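Local coordinates for protein alpha,alpha-trehalose-phosphate synthase (UDP-forming) (Burkholderia vietnamiensis, PDB 5TVG) that belongs to glycosyltransferase family 20 and adopts the two-domain GT-B fold, here with uridine-5'-diphosphate and a magnesium ion bound, at residues Gln195-Lys200 / Val230-Ile235; Arg265-Ser270 / Ser302-Ala307; Phe287-Ala292 / Asp415-Ala420. One frame throughout, in Å; residues are numbered along the deposited sequence.

In the fold
The GT-B fold sets two sheet-centred domains side by side, and the three contacts are shared between them. Contact 1 lies at the mixed sheet that begins near the N-terminus, whereas contact 2 pairs two strands of the parallel sheet of the other half, and their centres are about 31 Å apart. Uridine-5'-diphosphate lies nearer contact 2: the side chain of Ile306 is about 4 Å from it and that of Gln195, in contact 1, about 7 Å. Contact 3 packs the helix that links the two strands of contact 2 against a later helix. Its centre is about 15 Å from that of contact 2, and Phe303 CB meets Phe287 CE2 at 3.6 Å.

Contact 1: residues Gln195-Lys200 / Val230-Ile235; sequences QTDADK and VAAYPI
Gln195 and Ile235 form the polar link between these segments: Ile235 N donates to Gln195 OE1 over 3.0 Å. The N-H points almost straight at the oxygen (164°), and the donor lies in the plane of the amide carbonyl. Gln195 reaches this place because its chain bends at chi2 (-82°), which turns the amide back toward the other segment although its CB starts off in another direction. The amide nitrogen is used as well, giving its hydrogen to His164 O, so both ends of the group are held and its flip state is fixed. Glutamine suits the site by offering an acceptor and a donor at once.

The remaining contacts across the segments are van der Waals packing. Helix 197-209 follows strand 191-194, the parallel neighbour of strand 226-232 in the mixed sheet, so its start sits against the strand next to its own. Gln195 O rests 3.2 Å from Pro234 CA, beside a proline nitrogen that has no hydrogen to give. Ala232 CB presses on Thr196 C at 3.7 Å, a place where a methyl group fits closely against the start of the helix. Lys200 lays its aliphatic part along the strand: its CB meets Val230 CG1 at 3.7 Å, and its CD lies 3.7 Å from Ala231 CA.

Within 195-200, Thr196 and Asp199 form a capping box that starts the helix. Asp199 N donates to Thr196 OG1 at 3.2 Å, while the threonine hydroxyl donates to Asp199 OD2, and Thr196 N adds a weak bond to the same oxygen. Asp199 OD1 is taken by Phe167 N. Lys200 NZ makes a long salt bridge to Asp197 OD1, at 4.0 Å.

The chemistry is thus divided: a single, well-directed amide bond ties down the chain just beyond strand 226-232, and small or aliphatic groups seat the capped helix start against that strand.

Contact 2: residues Arg265-Ser270 / Ser302-Ala307; sequences RKLVMS and SFVQIA
A beta-alpha-beta unit, strand 266-271, helix 280-293 and strand 301-306, brings Val268 and Phe303 side by side as neighbours in a parallel sheet. Five backbone hydrogen bonds join the strands, alternating in direction as parallel pairing requires. The first runs from Ser302 N to Lys266 O at 2.8 Å, and the last from Ile306 N to Ser270 O at 3.1 Å. Val268 and Ser270 each turn both N and O toward strand 301-306.

On one face Leu267 and Met269 pack on Val304, Leu267 CD1 coming within 3.5 Å of Val304 CG2. Met269 lies alongside Val304, its bend at chi2 (79°) carrying the flexible thioether over to Ile306, where CE approaches CD1 at 3.6 Å. Branched and unbranched apolar chains together fill this face against helices 253-262 and 352-361.

The other face holds Val268, Ser270, Phe303 and Gln305. Ser270 OG sits at the ring edge, 3.3 Å from Phe303 CE1, and is hydrogen-bonded to Tyr366 O on the next strand. The small serine also accommodates Gln305, whose OE1 is 3.1 Å from Ser270 CB and whose NE2 is held by Ile306 O and Asp272.

Where the strands begin, a water joins Ser302 OG to Arg265 NH1; the guanidinium is itself held by Gly299 O, through NE, and Asp339 O. Parallel strands linked through a helix, with the ligand near their C-terminal ends, are typical of the Rossmann-like domains of GT-B glycosyltransferases.

Contact 3: residues Phe287-Ala292 / Asp415-Ala420; sequences FERMLA and DHAQMA
This is a helix-helix contact in the helical layer packed on the six-stranded parallel sheet, where Arg289 and Met290 of helix 280-293 meet the N-terminal end of helix 416-428. The axes of the two short segments approach to 8.2 Å and cross at -67°. Alanine makes such closeness possible: Ala420 CB lies 3.6 Å from Met290 N and packs on Met290 CB at 3.8 Å, while the methionine CG rests on Ala420 O.

Both helices belong to the alpha layers of a Rossmann-like domain, one linking neighbouring strands and the other following edge strand 409-411. Arg289 reaches across between them, CG anti to its backbone nitrogen (chi1 -178°) and the chain extended as far as CD, which touches Ala417 CA at 3.6 Å. The bend at chi3 then sets NE 3.5 Å from His416 CB. Guanidinium and imidazole do not stack; their planes are 66° apart. A water lies in the plane of each group and bridges them, accepting from Arg289 NH2 at 2.9 Å and hydrogen-bonding His416 ND1 at 2.8 Å.

Asp415 caps the helix start, its OD1 receiving Gln418 N at 3.1 Å, and its OD2 forms a salt bridge with Arg109 of a neighbouring subunit.

Contact 1: residues Gln195-Lys200 / Val230-Ile235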
loop_
_atom_site.group_PDB
_atom_site.type_symbol
_atom_site.label_atom_id
_atom_site.label_comp_id
_atom_site.label_asym_id
_atom_site.label_seq_id
_atom_site.Cartn_x
_atom_site.Cartn_y
_atom_site.Cartn_z
ATOM N N GLN A 195 12.411 -10.274 -33.383
ATOM C CA GLN A 195 13.295 -9.109 -33.408
ATOM C C GLN A 195 14.768 -9.516 -33.469
ATOM O O GLN A 195 15.539 -8.954 -34.253
ATOM C CB GLN A 195 13.040 -8.213 -32.186
ATOM C CG GLN A 195 11.695 -7.417 -32.219
ATOM C CD GLN A 195 11.776 -6.132 -33.055
ATOM O OE1 GLN A 195 12.648 -5.992 -33.925
ATOM N NE2 GLN A 195 10.875 -5.184 -32.783
ATOM N N THR A 196 15.192 -10.475 -32.642
ATOM C CA THR A 196 16.609 -10.784 -32.482
ATOM C C THR A 196 16.819 -12.282 -32.574
ATOM O O THR A 196 15.874 -13.069 -32.453
ATOM C CB THR A 196 17.175 -10.308 -31.109
ATOM O OG1 THR A 196 16.589 -11.095 -30.059
ATOM C CG2 THR A 196 16.843 -8.866 -30.848
ATOM N N ASP A 197 18.092 -12.657 -32.720
ATOM C CA ASP A 197 18.493 -14.065 -32.697
ATOM C C ASP A 197 18.142 -14.721 -31.368
ATOM O O ASP A 197 17.724 -15.886 -31.329
ATOM C CB ASP A 197 20.009 -14.192 -32.933
ATOM C CG ASP A 197 20.392 -13.952 -34.368
ATOM O OD1 ASP A 197 19.619 -14.360 -35.278
ATOM O OD2 ASP A 197 21.492 -13.394 -34.589
ATOM N N ALA A 198 18.355 -14.014 -30.257
ATOM C CA ALA A 198 17.966 -14.582 -28.971
ATOM C C ALA A 198 16.475 -14.921 -28.951
ATOM O O ALA A 198 16.079 -15.992 -28.465
ATOM C CB ALA A 198 18.325 -13.610 -27.835
ATOM N N ASP A 199 15.633 -14.049 -29.516
ATOM C CA ASP A 199 14.196 -14.331 -29.551
ATOM C C ASP A 199 13.876 -15.588 -30.365
ATOM O O ASP A 199 13.047 -16.413 -29.956
ATOM C CB ASP A 199 13.438 -13.155 -30.164
ATOM C CG ASP A 199 13.585 -11.882 -29.375
ATOM O OD1 ASP A 199 13.276 -11.878 -28.162
ATOM O OD2 ASP A 199 14.047 -10.888 -29.982
ATOM N N LYS A 200 14.454 -15.713 -31.567
ATOM C CA LYS A 200 14.094 -16.875 -32.384
ATOM C C LYS A 200 14.652 -18.155 -31.780
ATOM O O LYS A 200 14.021 -19.214 -31.871
ATOM C CB LYS A 200 14.505 -16.675 -33.837
ATOM C CG LYS A 200 15.944 -16.793 -34.165
ATOM C CD LYS A 200 16.058 -16.907 -35.677
ATOM C CE LYS A 200 17.488 -16.722 -36.169
ATOM N NZ LYS A 200 18.240 -17.983 -36.147
ATOM N N VAL A 230 11.811 -19.867 -39.336
ATOM C CA VAL A 230 12.048 -19.122 -38.101
ATOM C C VAL A 230 13.236 -18.209 -38.352
ATOM O O VAL A 230 14.340 -18.680 -38.646
ATOM C CB VAL A 230 12.291 -20.069 -36.917
ATOM C CG1 VAL A 230 12.689 -19.304 -35.652
ATOM C CG2 VAL A 230 11.012 -20.882 -36.651
ATOM N N ALA A 231 13.030 -16.900 -38.225
ATOM C CA ALA A 231 14.080 -15.973 -38.631
ATOM C C ALA A 231 13.945 -14.697 -37.816
ATOM O O ALA A 231 12.917 -14.456 -37.183
ATOM C CB ALA A 231 14.017 -15.675 -40.146
ATOM N N ALA A 232 15.007 -13.887 -37.834
ATOM C CA ALA A 232 15.018 -12.599 -37.162
ATOM C C ALA A 232 15.021 -11.468 -38.186
ATOM O O ALA A 232 15.774 -11.500 -39.166
ATOM C CB ALA A 232 16.239 -12.468 -36.221
ATOM N N TYR A 233 14.203 -10.456 -37.937
ATOM C CA TYR A 233 14.120 -9.258 -38.769
ATOM C C TYR A 233 14.104 -8.063 -37.827
ATOM O O TYR A 233 13.030 -7.519 -37.531
ATOM C CB TYR A 233 12.840 -9.243 -39.624
ATOM C CG TYR A 233 12.512 -10.522 -40.349
ATOM C CD1 TYR A 233 11.974 -11.604 -39.668
ATOM C CD2 TYR A 233 12.644 -10.618 -41.741
ATOM C CE1 TYR A 233 11.660 -12.774 -40.326
ATOM C CE2 TYR A 233 12.293 -11.766 -42.412
ATOM C CZ TYR A 233 11.799 -12.841 -41.713
ATOM O OH TYR A 233 11.455 -13.997 -42.370
ATOM N N PRO A 234 15.260 -7.642 -37.313
ATOM C CA PRO A 234 15.256 -6.542 -36.329
ATOM C C PRO A 234 14.756 -5.257 -36.976
ATOM O O PRO A 234 15.209 -4.874 -38.047
ATOM C CB PRO A 234 16.732 -6.428 -35.899
ATOM C CG PRO A 234 17.527 -7.021 -37.210
ATOM C CD PRO A 234 16.626 -8.108 -37.672
ATOM N N ILE A 235 13.809 -4.590 -36.325
ATOM C CA ILE A 235 13.217 -3.381 -36.895
ATOM C C ILE A 235 14.164 -2.199 -36.734
ATOM O O ILE A 235 14.764 -1.987 -35.659
ATOM C CB ILE A 235 11.866 -3.064 -36.227
ATOM C CG1 ILE A 235 10.833 -4.137 -36.526
ATOM C CG2 ILE A 235 11.346 -1.730 -36.723
ATOM C CD1 ILE A 235 9.422 -3.744 -35.960
#

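Contact 2: residues Arg265-Ser270 / Ser302-Ala307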
loop_
_atom_site.group_PDB
_atom_site.type_symbol
_atom_site.label_atom_id
_atom_site.label_comp_id
_atom_site.label_asym_id
_atom_site.label_seq_id
_atom_site.Cartn_x
_atom_site.Cartn_y
_atom_site.Cartn_z
ATOM N N ARG A 265 22.773 24.465 -18.826
ATOM C CA ARG A 265 22.842 23.168 -18.163
ATOM C C ARG A 265 22.836 22.037 -19.183
ATOM O O ARG A 265 22.232 22.142 -20.251
ATOM C CB ARG A 265 21.672 23.001 -17.208
ATOM C CG ARG A 265 21.746 23.940 -16.022
ATOM C CD ARG A 265 20.417 24.025 -15.315
ATOM N NE ARG A 265 20.519 24.854 -14.117
ATOM C CZ ARG A 265 19.473 25.410 -13.514
ATOM N NH1 ARG A 265 18.252 25.227 -14.011
ATOM N NH2 ARG A 265 19.649 26.143 -12.422
ATOM N N LYS A 266 23.504 20.939 -18.837
ATOM C CA LYS A 266 23.467 19.748 -19.682
ATOM C C LYS A 266 22.124 19.052 -19.542
ATOM O O LYS A 266 21.445 19.167 -18.522
ATOM C CB LYS A 266 24.605 18.783 -19.313
ATOM C CG LYS A 266 25.981 19.456 -19.235
ATOM C CD LYS A 266 26.976 18.842 -20.204
ATOM C CE LYS A 266 28.175 19.763 -20.455
ATOM N NZ LYS A 266 27.859 20.819 -21.477
ATOM N N LEU A 267 21.737 18.331 -20.591
ATOM C CA LEU A 267 20.404 17.755 -20.692
ATOM C C LEU A 267 20.519 16.254 -20.879
ATOM O O LEU A 267 21.150 15.788 -21.830
ATOM C CB LEU A 267 19.636 18.396 -21.845
ATOM C CG LEU A 267 18.310 17.724 -22.237
ATOM C CD1 LEU A 267 17.295 17.793 -21.045
ATOM C CD2 LEU A 267 17.751 18.305 -23.506
ATOM N N VAL A 268 19.924 15.507 -19.965
ATOM C CA VAL A 268 19.736 14.074 -20.105
ATOM C C VAL A 268 18.276 13.874 -20.477
ATOM O O VAL A 268 17.379 14.392 -19.799
ATOM C CB VAL A 268 20.092 13.317 -18.811
ATOM C CG1 VAL A 268 19.868 11.815 -18.997
ATOM C CG2 VAL A 268 21.554 13.574 -18.361
ATOM N N MET A 269 18.044 13.180 -21.581
ATOM C CA MET A 269 16.734 13.053 -22.194
ATOM C C MET A 269 16.264 11.598 -22.199
ATOM O O MET A 269 17.005 10.701 -22.618
ATOM C CB MET A 269 16.794 13.602 -23.625
ATOM C CG MET A 269 15.466 13.759 -24.171
ATOM S SD MET A 269 14.642 15.232 -23.597
ATOM C CE MET A 269 13.055 14.693 -24.197
ATOM N N SER A 270 15.007 11.378 -21.811
ATOM C CA SER A 270 14.360 10.073 -21.897
ATOM C C SER A 270 12.959 10.260 -22.452
ATOM O O SER A 270 12.283 11.227 -22.102
ATOM C CB SER A 270 14.243 9.383 -20.539
ATOM O OG SER A 270 15.492 8.934 -20.094
ATOM N N SER A 302 20.140 18.570 -16.110
ATOM C CA SER A 302 18.725 18.311 -15.906
ATOM C C SER A 302 18.309 17.042 -16.633
ATOM O O SER A 302 18.739 16.789 -17.760
ATOM C CB SER A 302 17.846 19.490 -16.368
ATOM O OG SER A 302 17.925 20.582 -15.442
ATOM N N PHE A 303 17.499 16.235 -15.954
ATOM C CA PHE A 303 16.961 14.994 -16.481
ATOM C C PHE A 303 15.496 15.255 -16.850
ATOM O O PHE A 303 14.666 15.513 -15.972
ATOM C CB PHE A 303 17.130 13.864 -15.451
ATOM C CG PHE A 303 16.531 12.529 -15.875
ATOM C CD1 PHE A 303 16.266 12.254 -17.228
ATOM C CD2 PHE A 303 16.265 11.543 -14.934
ATOM C CE1 PHE A 303 15.711 11.049 -17.616
ATOM C CE2 PHE A 303 15.727 10.336 -15.300
ATOM C CZ PHE A 303 15.449 10.085 -16.673
ATOM N N VAL A 304 15.193 15.227 -18.151
ATOM C CA VAL A 304 13.832 15.375 -18.662
ATOM C C VAL A 304 13.307 13.986 -18.995
ATOM O O VAL A 304 13.920 13.257 -19.786
ATOM C CB VAL A 304 13.772 16.291 -19.899
ATOM C CG1 VAL A 304 12.358 16.182 -20.585
ATOM C CG2 VAL A 304 14.090 17.748 -19.532
ATOM N N GLN A 305 12.204 13.590 -18.365
ATOM C CA GLN A 305 11.554 12.319 -18.666
ATOM C C GLN A 305 10.151 12.607 -19.185
ATOM O O GLN A 305 9.265 13.004 -18.413
ATOM C CB GLN A 305 11.478 11.404 -17.449
ATOM C CG GLN A 305 10.603 10.136 -17.680
ATOM C CD GLN A 305 11.298 9.087 -18.538
ATOM O OE1 GLN A 305 12.361 8.572 -18.169
ATOM N NE2 GLN A 305 10.706 8.767 -19.706
ATOM N N ILE A 306 9.962 12.417 -20.478
ATOM C CA ILE A 306 8.641 12.433 -21.090
ATOM C C ILE A 306 8.126 11.008 -21.020
ATOM O O ILE A 306 8.784 10.083 -21.512
ATOM C CB ILE A 306 8.707 12.931 -22.539
ATOM C CG1 ILE A 306 9.098 14.413 -22.543
ATOM C CG2 ILE A 306 7.368 12.658 -23.275
ATOM C CD1 ILE A 306 9.439 14.951 -23.888
ATOM N N ALA A 307 6.986 10.827 -20.361
ATOM C CA ALA A 307 6.442 9.505 -20.053
ATOM C C ALA A 307 4.915 9.551 -20.140
ATOM O O ALA A 307 4.216 9.635 -19.124
ATOM C CB ALA A 307 6.910 9.048 -18.662
HETATM O O HOH W 1 17.228 22.985 -16.042
#

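Contact 3: residues Phe287-Ala292 / Asp415-Ala420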
loop_
_atom_site.group_PDB
_atom_site.type_symbol
_atom_site.label_atom_id
_atom_site.label_comp_id
_atom_site.label_asym_id
_atom_site.label_seq_id
_atom_site.Cartn_x
_atom_site.Cartn_y
_atom_site.Cartn_z
ATOM N N PHE A 287 19.920 8.234 -11.480
ATOM C CA PHE A 287 20.239 9.645 -11.625
ATOM C C PHE A 287 20.388 10.296 -10.251
ATOM O O PHE A 287 21.268 11.132 -10.039
ATOM C CB PHE A 287 19.148 10.335 -12.437
ATOM C CG PHE A 287 19.390 11.803 -12.672
ATOM C CD1 PHE A 287 20.416 12.228 -13.506
ATOM C CD2 PHE A 287 18.597 12.761 -12.038
ATOM C CE1 PHE A 287 20.636 13.587 -13.731
ATOM C CE2 PHE A 287 18.816 14.115 -12.252
ATOM C CZ PHE A 287 19.824 14.528 -13.097
ATOM N N GLU A 288 19.521 9.932 -9.308
ATOM C CA GLU A 288 19.689 10.390 -7.939
ATOM C C GLU A 288 21.057 9.949 -7.401
ATOM O O GLU A 288 21.811 10.748 -6.831
ATOM C CB GLU A 288 18.545 9.854 -7.081
ATOM C CG GLU A 288 18.707 10.174 -5.597
ATOM C CD GLU A 288 17.792 9.377 -4.710
ATOM O OE1 GLU A 288 17.254 8.337 -5.161
ATOM O OE2 GLU A 288 17.642 9.759 -3.536
ATOM N N ARG A 289 21.403 8.675 -7.603
ATOM C CA ARG A 289 22.695 8.190 -7.134
ATOM C C ARG A 289 23.839 8.965 -7.777
ATOM O O ARG A 289 24.799 9.332 -7.099
ATOM C CB ARG A 289 22.847 6.713 -7.451
ATOM C CG ARG A 289 24.152 6.111 -6.952
ATOM C CD ARG A 289 24.209 4.653 -7.278
ATOM N NE ARG A 289 23.197 3.915 -6.536
ATOM C CZ ARG A 289 23.429 3.222 -5.433
ATOM N NH1 ARG A 289 24.670 3.167 -4.929
ATOM N NH2 ARG A 289 22.419 2.575 -4.857
ATOM N N MET A 290 23.716 9.316 -9.058
ATOM C CA MET A 290 24.776 10.121 -9.655
ATOM C C MET A 290 24.870 11.490 -8.997
ATOM O O MET A 290 25.975 11.991 -8.761
ATOM C CB MET A 290 24.553 10.306 -11.143
ATOM C CG MET A 290 25.752 10.925 -11.815
ATOM S SD MET A 290 25.375 11.801 -13.344
ATOM C CE MET A 290 24.556 13.254 -12.693
ATOM N N LEU A 291 23.721 12.139 -8.752
ATOM C CA LEU A 291 23.746 13.437 -8.089
ATOM C C LEU A 291 24.302 13.330 -6.672
ATOM O O LEU A 291 25.054 14.209 -6.228
ATOM C CB LEU A 291 22.356 14.050 -8.057
ATOM C CG LEU A 291 21.695 14.425 -9.370
ATOM C CD1 LEU A 291 20.297 14.986 -9.018
ATOM C CD2 LEU A 291 22.534 15.416 -10.144
ATOM N N ALA A 292 23.947 12.264 -5.945
ATOM C CA ALA A 292 24.496 12.100 -4.594
ATOM C C ALA A 292 25.992 11.860 -4.648
ATOM O O ALA A 292 26.735 12.380 -3.813
ATOM C CB ALA A 292 23.838 10.940 -3.859
ATOM N N ASP A 415 21.867 -2.532 -11.784
ATOM C CA ASP A 415 23.094 -2.040 -11.142
ATOM C C ASP A 415 23.095 -0.509 -11.205
ATOM O O ASP A 415 23.628 0.083 -12.154
ATOM C CB ASP A 415 24.336 -2.652 -11.852
ATOM C CG ASP A 415 25.657 -2.293 -11.174
ATOM O OD1 ASP A 415 25.689 -1.454 -10.238
ATOM O OD2 ASP A 415 26.675 -2.875 -11.590
ATOM N N HIS A 416 22.503 0.119 -10.184
ATOM C CA HIS A 416 22.346 1.575 -10.145
ATOM C C HIS A 416 23.691 2.289 -10.142
ATOM O O HIS A 416 23.850 3.340 -10.780
ATOM C CB HIS A 416 21.530 1.976 -8.910
ATOM C CG HIS A 416 20.115 1.484 -8.941
ATOM N ND1 HIS A 416 19.185 1.816 -7.974
ATOM C CD2 HIS A 416 19.471 0.681 -9.827
ATOM C CE1 HIS A 416 18.032 1.239 -8.256
ATOM N NE2 HIS A 416 18.172 0.554 -9.383
ATOM N N ALA A 417 24.682 1.728 -9.440
ATOM C CA ALA A 417 25.997 2.361 -9.423
ATOM C C ALA A 417 26.593 2.379 -10.818
ATOM O O ALA A 417 27.138 3.401 -11.255
ATOM C CB ALA A 417 26.946 1.659 -8.427
ATOM N N GLN A 418 26.465 1.277 -11.566
ATOM C CA GLN A 418 26.977 1.304 -12.933
ATOM C C GLN A 418 26.239 2.348 -13.777
ATOM O O GLN A 418 26.855 3.052 -14.604
ATOM C CB GLN A 418 26.867 -0.073 -13.598
ATOM C CG GLN A 418 27.559 -0.123 -14.992
ATOM C CD GLN A 418 27.162 -1.335 -15.865
ATOM O OE1 GLN A 418 26.117 -1.955 -15.656
ATOM N NE2 GLN A 418 28.025 -1.683 -16.835
ATOM N N MET A 419 24.912 2.451 -13.611
ATOM C CA MET A 419 24.152 3.423 -14.404
ATOM C C MET A 419 24.558 4.853 -14.066
ATOM O O MET A 419 24.711 5.690 -14.962
ATOM C CB MET A 419 22.646 3.233 -14.176
ATOM C CG MET A 419 22.120 1.889 -14.665
ATOM S SD MET A 419 20.694 2.020 -15.770
ATOM C CE MET A 419 19.331 2.461 -14.650
ATOM N N ALA A 420 24.743 5.141 -12.767
ATOM C CA ALA A 420 25.177 6.461 -12.340
ATOM C C ALA A 420 26.563 6.770 -12.889
ATOM O O ALA A 420 26.810 7.883 -13.370
ATOM C CB ALA A 420 25.199 6.534 -10.794
HETATM O O HOH W 2 20.205 3.752 -6.281
#